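Local coordinates for protein putative pyrroline carboxylate reductase (Streptococcus pyogenes, PDB 2AHR) that probably catalyses the NAD(P)H-dependent reduction of 1-pyrroline-5-carboxylate to L-proline, the last step of proline biosynthesis, at residues E[63-68]-E[85-90]; E[89-94]-E[110-115]; E[124-129]-E[148-153]; E[158-163]-E[251-256]. All blocks are in the same frame, centred on the assembly; numbering follows the deposited sequence.

Contact 1. Residues E[63-68]-E[85-90]; sequences LVILGI and PIISMA. With NAP (NADP nicotinamide-adenine-dinucleotide phosphate), chain S.
The carbonyl O of Val64 receives two groups of the neighbouring strand: the amide of Ile87 at 2.8 Å from its N, with an N-H...O angle of 168°, and the weaker C-H of Ile86 CA. Ile87 O does the same in return, taking the amide N of Leu66 at 2.8 Å and the C-H of Ile65 CA, while Val64 N donates to Pro85 O. These bonds set strands 63-66 and 86-88 parallel, pairing Val64 with Ile86, Ile65 with Ile87 and Leu66 with Ser88. On the face of Ile65 and Ile87 the two isoleucines lie side by side, and Ile87 CD1 meets Ile65 CG1. Leu63, with CG anti to its backbone N (chi1 -176°), splits its branches: CD2 reaches Ile87 CD1 at 3.7 Å and CD1 rests on Pro85 CB. On the other face Leu66 CD1 lies 3.7 Å from Ile86 CG2, and Leu77 and Leu98 of the flanking helices pack on Leu66. Past the strand ends, selenomethionine Met89 bends back at chi3 (54°), bringing CE to 3.8 Å from Ile65 CG2 and CG close to Leu66 O. Ser88 OG accepts from Ala90 N in an ST turn, and Ala90 itself lies against the nicotinamide ribose. NADP lies across both carboxyl ends: its O3D donates to Ile68 O over 3.0 Å, and Ile68 CG2 touches the adenine near N3A. The chemistry is thus divided along the strands, a buried aliphatic pairing giving way to backbone carbonyls that meet the ribose at the C-terminal edge of a Rossmann sheet.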
# COMPACT_ATOMS: atom_id res chain seq x y z
N LEU E 63 -36.08 11.41 -39.93
CA LEU E 63 -35.46 10.78 -38.77
C LEU E 63 -34.29 11.65 -38.36
O LEU E 63 -33.51 12.09 -39.21
CB LEU E 63 -34.97 9.38 -39.15
CG LEU E 63 -34.36 8.47 -38.09
CD1 LEU E 63 -35.41 7.88 -37.15
CD2 LEU E 63 -33.59 7.35 -38.76
N VAL E 64 -34.18 11.92 -37.07
CA VAL E 64 -33.06 12.68 -36.52
C VAL E 64 -32.10 11.77 -35.74
O VAL E 64 -32.52 10.84 -35.03
CB VAL E 64 -33.56 13.82 -35.60
CG1 VAL E 64 -32.43 14.42 -34.76
CG2 VAL E 64 -34.26 14.90 -36.43
N ILE E 65 -30.80 12.04 -35.89
CA ILE E 65 -29.79 11.39 -35.08
C ILE E 65 -29.06 12.46 -34.27
O ILE E 65 -28.58 13.46 -34.83
CB ILE E 65 -28.82 10.53 -35.95
CG1 ILE E 65 -29.56 9.33 -36.55
CG2 ILE E 65 -27.62 10.05 -35.13
CD1 ILE E 65 -28.77 8.56 -37.60
N LEU E 66 -29.00 12.26 -32.96
CA LEU E 66 -28.31 13.18 -32.07
C LEU E 66 -26.86 12.79 -31.79
O LEU E 66 -26.59 11.77 -31.16
CB LEU E 66 -29.08 13.32 -30.75
CG LEU E 66 -30.47 13.96 -30.82
CD1 LEU E 66 -31.19 13.80 -29.47
CD2 LEU E 66 -30.37 15.43 -31.22
N GLY E 67 -25.93 13.64 -32.23
CA GLY E 67 -24.50 13.44 -31.97
C GLY E 67 -23.86 14.36 -30.95
O GLY E 67 -22.63 14.35 -30.78
N ILE E 68 -24.68 15.16 -30.25
CA ILE E 68 -24.19 16.07 -29.20
C ILE E 68 -23.85 15.30 -27.92
O ILE E 68 -24.35 14.17 -27.73
CB ILE E 68 -25.22 17.18 -28.88
CG1 ILE E 68 -26.63 16.59 -28.68
CG2 ILE E 68 -25.22 18.26 -29.99
CD1 ILE E 68 -27.59 17.50 -27.90
N PRO E 85 -39.22 10.49 -35.56
CA PRO E 85 -38.48 9.68 -34.58
C PRO E 85 -37.04 10.19 -34.41
O PRO E 85 -36.47 10.76 -35.34
CB PRO E 85 -38.50 8.27 -35.21
CG PRO E 85 -39.68 8.28 -36.13
CD PRO E 85 -39.70 9.67 -36.69
N ILE E 86 -36.49 10.01 -33.22
CA ILE E 86 -35.14 10.48 -32.92
C ILE E 86 -34.30 9.33 -32.36
O ILE E 86 -34.78 8.51 -31.57
CB ILE E 86 -35.18 11.64 -31.89
CG1 ILE E 86 -36.01 12.81 -32.43
CG2 ILE E 86 -33.78 12.13 -31.53
CD1 ILE E 86 -36.61 13.68 -31.31
N ILE E 87 -33.03 9.28 -32.80
CA ILE E 87 -32.04 8.36 -32.26
C ILE E 87 -31.01 9.14 -31.46
O ILE E 87 -30.36 10.05 -31.99
CB ILE E 87 -31.32 7.56 -33.37
CG1 ILE E 87 -32.32 6.78 -34.24
CG2 ILE E 87 -30.25 6.62 -32.78
CD1 ILE E 87 -31.76 6.40 -35.63
N SER E 88 -30.86 8.76 -30.19
CA SER E 88 -29.79 9.29 -29.35
C SER E 88 -28.65 8.30 -29.25
O SER E 88 -28.86 7.09 -29.05
CB SER E 88 -30.32 9.62 -27.94
OG SER E 88 -29.28 9.94 -27.03
N MSE E 89 -27.42 8.80 -29.40
CA MSE E 89 -26.23 7.95 -29.19
C MSE E 89 -25.54 8.21 -27.83
O MSE E 89 -24.50 7.62 -27.52
CB MSE E 89 -25.26 8.05 -30.37
CG MSE E 89 -24.33 9.27 -30.39
SE MSE E 89 -23.22 9.36 -31.86
CE MSE E 89 -24.45 9.23 -33.15
N ALA E 90 -26.15 9.07 -27.01
CA ALA E 90 -25.52 9.59 -25.82
C ALA E 90 -25.53 8.59 -24.68
O ALA E 90 -26.54 7.93 -24.43
CB ALA E 90 -26.20 10.88 -25.39
PA NAP S . -17.22 15.35 -29.29
O1A NAP S . -16.80 16.37 -28.30
O2A NAP S . -16.04 14.86 -30.07
O5B NAP S . -18.38 15.88 -30.28
C5B NAP S . -19.42 16.72 -29.84
C4B NAP S . -19.73 17.69 -30.98
O4B NAP S . -20.95 18.39 -30.76
C3B NAP S . -18.62 18.73 -31.14
O3B NAP S . -18.10 18.61 -32.45
C2B NAP S . -19.29 20.08 -30.92
O2B NAP S . -18.93 21.08 -31.86
C1B NAP S . -20.76 19.75 -31.15
N9A NAP S . -21.64 20.72 -30.47
C8A NAP S . -21.37 21.46 -29.34
N7A NAP S . -22.45 22.25 -29.07
C5A NAP S . -23.40 22.02 -30.02
C6A NAP S . -24.66 22.57 -30.23
N6A NAP S . -24.89 23.81 -29.79
N1A NAP S . -25.41 22.13 -31.31
C2A NAP S . -24.90 21.19 -32.18
N3A NAP S . -23.64 20.66 -31.97
C4A NAP S . -22.90 21.07 -30.91
O3 NAP S . -17.99 14.14 -28.52
PN NAP S . -18.09 12.62 -29.08
O1N NAP S . -16.94 11.87 -28.49
O2N NAP S . -18.30 12.59 -30.55
O5D NAP S . -19.43 12.12 -28.35
C5D NAP S . -20.71 12.45 -28.84
C4D NAP S . -21.75 11.47 -28.29
O4D NAP S . -21.43 10.13 -28.61
C3D NAP S . -21.84 11.55 -26.77
O3D NAP S . -23.21 11.67 -26.43
C2D NAP S . -21.27 10.24 -26.24
O2D NAP S . -21.97 9.84 -25.07
C1D NAP S . -21.43 9.31 -27.45
N1N NAP S . -20.39 8.26 -27.63
C2N NAP S . -19.07 8.59 -27.87
C3N NAP S . -18.11 7.59 -28.07
C7N NAP S . -16.70 7.92 -28.46
O7N NAP S . -15.84 6.84 -28.70
N7N NAP S . -16.30 9.20 -28.57
C4N NAP S . -18.50 6.24 -28.03
C5N NAP S . -19.83 5.91 -27.79
C6N NAP S . -20.76 6.94 -27.60
P2B NAP S . -17.52 21.88 -31.86
O1X NAP S . -17.63 23.01 -32.87
O2X NAP S . -17.28 22.46 -30.49
O3X NAP S . -16.38 20.95 -32.24

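Contact 2. Residues E[89-94]-E[110-115]; sequences MAAGIS and RIMPNM. With NA (sodium ion), chain R; NAP (NADP nicotinamide-adenine-dinucleotide phosphate), chain S.
The loop that leaves strand 86-88 forms part of the NADP pocket of the Rossmann domain, and residues 89-94 here lie against the end of strand 108-112. Ala91 N donates an almost straight bond of 3.0 Å to NAP O2D, at an N-H...O angle of 178°. Beside the nicotinamide C5N-C6N edge, selenomethionine Met112 curls through bends at chi2 and chi3, setting SE 3.6 Å from NAP C5N and CE 3.8 Å from Ala91 CA. Met89 CB rests on Ile111 CG1, and Met89 CA sends a C-H to Ile111 O. Arg110 bends at chi3 (77°) toward the loop; Ile93 O sits over one guanidinium face, 3.1 Å from NE but at a poor angle for a hydrogen bond. Water 1, at the guanidinium edge, accepts from Arg110 NE at 3.0 Å and lies within hydrogen-bonding reach of Ala90 O and Ile111 O, while NH1 forms a salt bridge with Glu155. Gly92, at positive phi, turns its O to the sodium ion at 2.4 Å. The contact lies between helix 13-22, whose Met14 touches Met89 and Pro113, and helix 158-185, whose Phe161 and Thr162 touch Met112, with strand 122-128 alongside 108-112.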
# COMPACT_ATOMS: atom_id res chain seq x y z
N MSE E 89 -27.42 8.80 -29.40
CA MSE E 89 -26.23 7.95 -29.19
C MSE E 89 -25.54 8.21 -27.83
O MSE E 89 -24.50 7.62 -27.52
CB MSE E 89 -25.26 8.05 -30.37
CG MSE E 89 -24.33 9.27 -30.39
SE MSE E 89 -23.22 9.36 -31.86
CE MSE E 89 -24.45 9.23 -33.15
N ALA E 90 -26.15 9.07 -27.01
CA ALA E 90 -25.52 9.59 -25.82
C ALA E 90 -25.53 8.59 -24.68
O ALA E 90 -26.54 7.93 -24.43
CB ALA E 90 -26.20 10.88 -25.39
N ALA E 91 -24.39 8.49 -24.00
CA ALA E 91 -24.24 7.73 -22.77
C ALA E 91 -25.03 8.39 -21.65
O ALA E 91 -25.08 9.62 -21.54
CB ALA E 91 -22.76 7.64 -22.38
N GLY E 92 -25.63 7.56 -20.81
CA GLY E 92 -26.21 8.03 -19.56
C GLY E 92 -27.56 8.74 -19.58
O GLY E 92 -28.04 9.16 -18.52
N ILE E 93 -28.19 8.89 -20.75
CA ILE E 93 -29.48 9.58 -20.83
C ILE E 93 -30.55 8.59 -21.28
O ILE E 93 -30.53 8.10 -22.42
CB ILE E 93 -29.42 10.80 -21.80
CG1 ILE E 93 -28.32 11.76 -21.32
CG2 ILE E 93 -30.81 11.48 -21.95
CD1 ILE E 93 -28.56 13.22 -21.64
N SER E 94 -31.48 8.29 -20.38
CA SER E 94 -32.56 7.38 -20.67
C SER E 94 -33.54 7.94 -21.69
O SER E 94 -33.62 9.15 -21.91
CB SER E 94 -33.32 7.03 -19.40
OG SER E 94 -34.11 8.16 -19.00
N ARG E 110 -32.48 4.55 -28.64
CA ARG E 110 -31.11 4.70 -28.19
C ARG E 110 -30.17 3.70 -28.86
O ARG E 110 -30.49 2.50 -28.96
CB ARG E 110 -31.00 4.53 -26.66
CG ARG E 110 -31.40 5.74 -25.85
CD ARG E 110 -31.15 5.46 -24.36
NE ARG E 110 -29.74 5.56 -23.98
CZ ARG E 110 -29.27 5.24 -22.77
NH1 ARG E 110 -30.09 4.79 -21.82
NH2 ARG E 110 -27.98 5.39 -22.51
N ILE E 111 -29.01 4.20 -29.28
CA ILE E 111 -27.90 3.36 -29.70
C ILE E 111 -26.64 3.60 -28.84
O ILE E 111 -26.43 4.71 -28.28
CB ILE E 111 -27.56 3.52 -31.22
CG1 ILE E 111 -27.09 4.95 -31.52
CG2 ILE E 111 -28.75 3.08 -32.09
CD1 ILE E 111 -26.52 5.14 -32.98
N MSE E 112 -25.82 2.56 -28.71
CA MSE E 112 -24.52 2.69 -28.07
C MSE E 112 -23.48 2.09 -28.99
O MSE E 112 -23.26 0.89 -28.96
CB MSE E 112 -24.46 2.06 -26.67
CG MSE E 112 -23.13 2.34 -25.88
SE MSE E 112 -22.40 4.01 -26.10
CE MSE E 112 -23.72 4.92 -25.34
N PRO E 113 -22.89 2.93 -29.86
CA PRO E 113 -21.84 2.58 -30.82
C PRO E 113 -20.43 2.74 -30.25
O PRO E 113 -20.27 3.18 -29.11
CB PRO E 113 -22.08 3.58 -31.97
CG PRO E 113 -22.57 4.84 -31.25
CD PRO E 113 -23.29 4.35 -29.98
N ASN E 114 -19.43 2.38 -31.04
CA ASN E 114 -18.05 2.65 -30.67
C ASN E 114 -17.23 3.15 -31.87
O ASN E 114 -17.74 3.21 -32.99
CB ASN E 114 -17.41 1.47 -29.92
CG ASN E 114 -17.24 0.23 -30.80
OD1 ASN E 114 -17.01 0.33 -32.01
ND2 ASN E 114 -17.35 -0.94 -30.19
N MSE E 115 -15.97 3.51 -31.64
CA MSE E 115 -15.18 4.18 -32.67
C MSE E 115 -14.83 3.22 -33.83
O MSE E 115 -14.39 3.66 -34.90
CB MSE E 115 -13.94 4.82 -32.03
CG MSE E 115 -13.15 5.84 -32.89
SE MSE E 115 -14.00 7.35 -33.43
CE MSE E 115 -14.84 7.92 -31.99
NA NA R . -27.39 8.48 -16.28
PA NAP S . -17.22 15.35 -29.29
O1A NAP S . -16.80 16.37 -28.30
O2A NAP S . -16.04 14.86 -30.07
O5B NAP S . -18.38 15.88 -30.28
C5B NAP S . -19.42 16.72 -29.84
C4B NAP S . -19.73 17.69 -30.98
O4B NAP S . -20.95 18.39 -30.76
C3B NAP S . -18.62 18.73 -31.14
O3B NAP S . -18.10 18.61 -32.45
C2B NAP S . -19.29 20.08 -30.92
O2B NAP S . -18.93 21.08 -31.86
C1B NAP S . -20.76 19.75 -31.15
N9A NAP S . -21.64 20.72 -30.47
C8A NAP S . -21.37 21.46 -29.34
N7A NAP S . -22.45 22.25 -29.07
C5A NAP S . -23.40 22.02 -30.02
C6A NAP S . -24.66 22.57 -30.23
N6A NAP S . -24.89 23.81 -29.79
N1A NAP S . -25.41 22.13 -31.31
C2A NAP S . -24.90 21.19 -32.18
N3A NAP S . -23.64 20.66 -31.97
C4A NAP S . -22.90 21.07 -30.91
O3 NAP S . -17.99 14.14 -28.52
PN NAP S . -18.09 12.62 -29.08
O1N NAP S . -16.94 11.87 -28.49
O2N NAP S . -18.30 12.59 -30.55
O5D NAP S . -19.43 12.12 -28.35
C5D NAP S . -20.71 12.45 -28.84
C4D NAP S . -21.75 11.47 -28.29
O4D NAP S . -21.43 10.13 -28.61
C3D NAP S . -21.84 11.55 -26.77
O3D NAP S . -23.21 11.67 -26.43
C2D NAP S . -21.27 10.24 -26.24
O2D NAP S . -21.97 9.84 -25.07
C1D NAP S . -21.43 9.31 -27.45
N1N NAP S . -20.39 8.26 -27.63
C2N NAP S . -19.07 8.59 -27.87
C3N NAP S . -18.11 7.59 -28.07
C7N NAP S . -16.70 7.92 -28.46
O7N NAP S . -15.84 6.84 -28.70
N7N NAP S . -16.30 9.20 -28.57
C4N NAP S . -18.50 6.24 -28.03
C5N NAP S . -19.83 5.91 -27.79
C6N NAP S . -20.76 6.94 -27.60
P2B NAP S . -17.52 21.88 -31.86
O1X NAP S . -17.63 23.01 -32.87
O2X NAP S . -17.28 22.46 -30.49
O3X NAP S . -16.38 20.95 -32.24
O HOH W 1 -27.43 5.89 -25.91
O HOH W 2 -25.44 4.72 -21.12
O HOH W 3 -28.12 6.21 -16.40
O HOH W 4 -29.55 8.23 -15.19

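Contact 3. Residues E[124-129]-E[148-153]; sequences TALTGN and GSTFDI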
# COMPACT_ATOMS: atom_id res chain seq x y z
N THR E 124 -22.77 -2.27 -31.56
CA THR E 124 -23.76 -1.25 -31.24
C THR E 124 -25.00 -1.81 -30.57
O THR E 124 -25.66 -2.71 -31.11
CB THR E 124 -24.19 -0.48 -32.53
OG1 THR E 124 -23.02 0.05 -33.17
CG2 THR E 124 -25.15 0.67 -32.22
N ALA E 125 -25.33 -1.28 -29.39
CA ALA E 125 -26.59 -1.61 -28.74
C ALA E 125 -27.71 -0.77 -29.36
O ALA E 125 -27.48 0.38 -29.77
CB ALA E 125 -26.50 -1.39 -27.24
N LEU E 126 -28.91 -1.34 -29.38
CA LEU E 126 -30.09 -0.67 -29.91
C LEU E 126 -31.29 -0.97 -29.04
O LEU E 126 -31.56 -2.12 -28.72
CB LEU E 126 -30.38 -1.11 -31.36
CG LEU E 126 -31.74 -0.74 -31.99
CD1 LEU E 126 -31.87 0.77 -32.20
CD2 LEU E 126 -31.94 -1.48 -33.32
N THR E 127 -32.02 0.07 -28.66
CA THR E 127 -33.31 -0.12 -28.00
C THR E 127 -34.28 1.03 -28.32
O THR E 127 -33.85 2.12 -28.70
CB THR E 127 -33.14 -0.34 -26.48
OG1 THR E 127 -34.32 -0.97 -25.96
CG2 THR E 127 -32.87 0.97 -25.73
N GLY E 128 -35.58 0.78 -28.14
CA GLY E 128 -36.61 1.80 -28.40
C GLY E 128 -37.67 1.96 -27.31
O GLY E 128 -37.90 1.05 -26.50
N ASN E 129 -38.30 3.13 -27.26
CA ASN E 129 -39.41 3.33 -26.33
C ASN E 129 -40.67 2.61 -26.82
O ASN E 129 -40.67 1.98 -27.89
CB ASN E 129 -39.66 4.81 -25.97
CG ASN E 129 -40.18 5.64 -27.14
OD1 ASN E 129 -40.51 5.12 -28.21
ND2 ASN E 129 -40.25 6.97 -26.94
N GLY E 148 -21.48 -1.68 -38.44
CA GLY E 148 -21.01 -2.74 -37.55
C GLY E 148 -22.08 -3.78 -37.30
O GLY E 148 -22.92 -4.02 -38.15
N SER E 149 -22.05 -4.40 -36.13
CA SER E 149 -23.10 -5.32 -35.69
C SER E 149 -24.05 -4.61 -34.73
O SER E 149 -23.76 -3.49 -34.23
CB SER E 149 -22.48 -6.54 -35.02
OG SER E 149 -21.74 -7.29 -35.97
N THR E 150 -25.19 -5.25 -34.47
CA THR E 150 -26.24 -4.65 -33.64
C THR E 150 -26.68 -5.63 -32.57
O THR E 150 -26.96 -6.80 -32.85
CB THR E 150 -27.44 -4.21 -34.48
OG1 THR E 150 -26.98 -3.38 -35.56
CG2 THR E 150 -28.45 -3.40 -33.62
N PHE E 151 -26.72 -5.14 -31.32
CA PHE E 151 -27.17 -5.95 -30.20
C PHE E 151 -28.51 -5.45 -29.68
O PHE E 151 -28.68 -4.25 -29.42
CB PHE E 151 -26.13 -5.96 -29.07
CG PHE E 151 -24.88 -6.74 -29.38
CD1 PHE E 151 -24.72 -8.05 -28.91
CD2 PHE E 151 -23.85 -6.17 -30.13
CE1 PHE E 151 -23.55 -8.77 -29.18
CE2 PHE E 151 -22.68 -6.88 -30.42
CZ PHE E 151 -22.53 -8.18 -29.93
N ASP E 152 -29.45 -6.38 -29.51
CA ASP E 152 -30.77 -6.11 -28.94
C ASP E 152 -30.63 -6.14 -27.42
O ASP E 152 -30.64 -7.22 -26.81
CB ASP E 152 -31.78 -7.16 -29.44
CG ASP E 152 -33.17 -7.06 -28.78
OD1 ASP E 152 -33.93 -8.06 -28.88
OD2 ASP E 152 -33.50 -6.02 -28.15
N ILE E 153 -30.48 -4.97 -26.82
CA ILE E 153 -30.12 -4.84 -25.40
C ILE E 153 -31.26 -4.13 -24.64
O ILE E 153 -31.78 -3.13 -25.14
CB ILE E 153 -28.76 -4.05 -25.28
CG1 ILE E 153 -27.62 -4.79 -26.00
CG2 ILE E 153 -28.36 -3.72 -23.84
CD1 ILE E 153 -27.24 -6.16 -25.43
O HOH W 5 -23.25 -1.15 -35.50
O HOH W 6 -33.84 -3.57 -28.20
O HOH W 7 -34.61 -3.45 -25.81
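Thr124 is bonded to strand 148-152 through both of its backbone polar groups: its O accepts from Phe151 N at 2.7 Å, and its N donates to Ser149 O at 3.1 Å. The two bonds differ in quality. Phe151 N lies only 22° from the carbonyl plane of Thr124, whereas Thr124 N stands above that of Ser149, 39° out of it. Ser149 O also accepts from water 5, which in turn accepts from Thr124 OG1 at 2.6 Å, so a water closes a second path between the same two residues; Thr124 OG1 is also hydrogen-bonded to Ser122. Leu126 N donates to Phe151 O at 2.9 Å, and the C-H of Ala125 CA adds to the load on that oxygen. Beyond this point the strands diverge, their axes 43° apart, and Leu126 O and Ile153 N stand 3.6 Å from each other. Water enters the gap: water 6 lies 2.8 Å from Leu126 O and within hydrogen-bonding distance of Asp152 OD2, and water 7 links Thr127 OG1 with Ile153 O. Apolar contacts are few. Ala125 CB meets Ile153 CG1 at 3.8 Å, where Phe158 of helix 158-185 touches both, while on the other face Thr150 CG2 touches Leu126 CB. That methyl is anti to the backbone N of Thr150, whose OG1 is instead hydrogen-bonded to Thr144 and Asp145 at the end of helix 134-145. Strands 122-128 and 148-152 with helix 134-145 between them make a beta-alpha-beta unit, which ends the sheet within this chain.

Contact 4. Residues E[158-163]-E[251-256]; sequences FDTFTA and KTIDKA. With NA (sodium ion), chain R.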
# COMPACT_ATOMS: atom_id res chain seq x y z
N PHE E 158 -27.98 -0.64 -20.65
CA PHE E 158 -27.25 0.27 -21.54
C PHE E 158 -25.98 0.85 -20.96
O PHE E 158 -25.02 1.05 -21.70
CB PHE E 158 -28.15 1.38 -22.08
CG PHE E 158 -28.53 1.18 -23.52
CD1 PHE E 158 -29.23 0.04 -23.91
CD2 PHE E 158 -28.14 2.11 -24.49
CE1 PHE E 158 -29.57 -0.18 -25.25
CE2 PHE E 158 -28.47 1.91 -25.83
CZ PHE E 158 -29.20 0.76 -26.21
N ASP E 159 -25.97 1.11 -19.66
CA ASP E 159 -24.79 1.70 -19.00
C ASP E 159 -23.62 0.70 -18.95
O ASP E 159 -22.48 1.07 -19.19
CB ASP E 159 -25.14 2.19 -17.58
CG ASP E 159 -25.93 3.50 -17.57
OD1 ASP E 159 -26.04 4.21 -18.61
OD2 ASP E 159 -26.44 3.82 -16.49
N THR E 160 -23.93 -0.55 -18.62
CA THR E 160 -22.96 -1.64 -18.67
C THR E 160 -22.46 -1.89 -20.09
O THR E 160 -21.28 -2.14 -20.28
CB THR E 160 -23.57 -2.97 -18.09
OG1 THR E 160 -24.09 -2.71 -16.78
CG2 THR E 160 -22.53 -4.06 -17.98
N PHE E 161 -23.34 -1.81 -21.10
CA PHE E 161 -22.92 -2.01 -22.48
C PHE E 161 -22.04 -0.83 -22.91
O PHE E 161 -21.06 -1.01 -23.63
CB PHE E 161 -24.14 -2.15 -23.42
CG PHE E 161 -23.79 -2.50 -24.84
CD1 PHE E 161 -23.95 -3.82 -25.30
CD2 PHE E 161 -23.36 -1.53 -25.73
CE1 PHE E 161 -23.65 -4.16 -26.61
CE2 PHE E 161 -23.04 -1.85 -27.07
CZ PHE E 161 -23.18 -3.17 -27.51
N THR E 162 -22.40 0.38 -22.48
CA THR E 162 -21.55 1.57 -22.71
C THR E 162 -20.10 1.31 -22.26
O THR E 162 -19.14 1.71 -22.95
CB THR E 162 -22.11 2.78 -21.96
OG1 THR E 162 -23.46 3.03 -22.40
CG2 THR E 162 -21.24 4.05 -22.15
N ALA E 163 -19.93 0.64 -21.12
CA ALA E 163 -18.59 0.33 -20.61
C ALA E 163 -17.93 -0.81 -21.38
O ALA E 163 -16.74 -0.74 -21.69
CB ALA E 163 -18.65 -0.01 -19.07
N LYS E 251 -16.16 2.41 -12.47
CA LYS E 251 -16.07 3.88 -12.58
C LYS E 251 -16.73 4.40 -13.83
O LYS E 251 -17.34 5.47 -13.81
CB LYS E 251 -14.61 4.35 -12.52
CG LYS E 251 -14.05 4.34 -11.11
CD LYS E 251 -14.67 5.46 -10.28
CE LYS E 251 -13.85 5.83 -9.03
NZ LYS E 251 -14.48 6.99 -8.27
N THR E 252 -16.63 3.64 -14.92
CA THR E 252 -17.24 4.03 -16.19
C THR E 252 -18.76 4.04 -16.04
O THR E 252 -19.44 4.98 -16.46
CB THR E 252 -16.81 3.10 -17.34
OG1 THR E 252 -15.37 2.97 -17.34
CG2 THR E 252 -17.29 3.65 -18.71
N ILE E 253 -19.28 2.97 -15.43
CA ILE E 253 -20.70 2.82 -15.20
C ILE E 253 -21.21 3.89 -14.23
O ILE E 253 -22.28 4.49 -14.46
CB ILE E 253 -21.01 1.37 -14.71
CG1 ILE E 253 -20.67 0.36 -15.82
CG2 ILE E 253 -22.48 1.22 -14.27
CD1 ILE E 253 -20.90 -1.07 -15.43
N ASP E 254 -20.47 4.14 -13.14
CA ASP E 254 -20.82 5.21 -12.18
C ASP E 254 -20.99 6.55 -12.91
O ASP E 254 -21.93 7.29 -12.65
CB ASP E 254 -19.73 5.41 -11.12
CG ASP E 254 -19.72 4.34 -10.06
OD1 ASP E 254 -20.68 3.53 -9.97
OD2 ASP E 254 -18.73 4.33 -9.29
N LYS E 255 -20.07 6.85 -13.81
CA LYS E 255 -20.15 8.11 -14.54
C LYS E 255 -21.37 8.13 -15.43
O LYS E 255 -22.09 9.13 -15.47
CB LYS E 255 -18.90 8.35 -15.39
CG LYS E 255 -18.94 9.67 -16.17
CD LYS E 255 -18.86 10.86 -15.18
CE LYS E 255 -18.92 12.20 -15.91
NZ LYS E 255 -18.66 13.28 -14.93
N ALA E 256 -21.61 7.03 -16.15
CA ALA E 256 -22.81 6.94 -16.98
C ALA E 256 -24.04 7.19 -16.10
O ALA E 256 -24.92 7.96 -16.49
CB ALA E 256 -22.89 5.57 -17.72
NA NA R . -27.39 8.48 -16.28
O HOH W 3 -28.12 6.21 -16.40
O HOH W 4 -29.55 8.23 -15.19
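Ala163 and Ile253 form the close part of a helix-helix crossing in the all-helical dimerisation region, where helices 158-185 and 241-258 pass at 132° with their local axes 8.7 Å apart. Ala163 CB touches both Ile253 CG1, at 3.8 Å, and Thr252 CG2, at 3.9 Å, its small size letting the backbones come near. The Ile253 side chain is extended (chi2 179°), which carries CD1 on to Thr160 OG1; that hydroxyl is hydrogen-bonded to Asn186 O of the second subunit. Thr252 OG1 has partners of its own in Ala248 O and Tyr171, leaving its methyl to face Ala163. No hydrogen bond joins the two segments. Lys251, Asp254 and Lys255 of helix 241-258 do not touch 158-163, the first two of them exposed to solvent. Toward the partly exposed Asp159 the packing gives way to water and metal. Its OD1 lies 3.5 Å from the Ala256 methyl, a van der Waals touch, while OD2 accepts from water 3. That water is also a ligand of the sodium ion, alongside the backbone O atoms of Ala256, Gly92, Lys257 and Leu259, so the carboxylate sits in the metal's second shell: water 3 stands 2.9 Å from Asp159 OD2 and 2.4 Å from sodium.

How the contacts relate
Contacts 1 and 3 are both parallel strand pairs of one sheet, yet contact 1 is buried and aliphatic whereas contact 3, at the sheet's last strand, is partly buried and admits water. Contact 2 lies between them: Ile111 N bonds to Ser88 O on one side, and Met112 N to Ala125 O on the other, where strands 108-112 and 122-128 run antiparallel. Contacts 1 and 2 share Met89 and Ala90 and both touch NADP. Contact 4 belongs to the helical region; its Phe158 and Phe161 cover Ala125 of contact 3, and sodium ties Ala256 to Gly92 of contact 2. Backbone bonds hold the strand pairs, side-chain packing the helices.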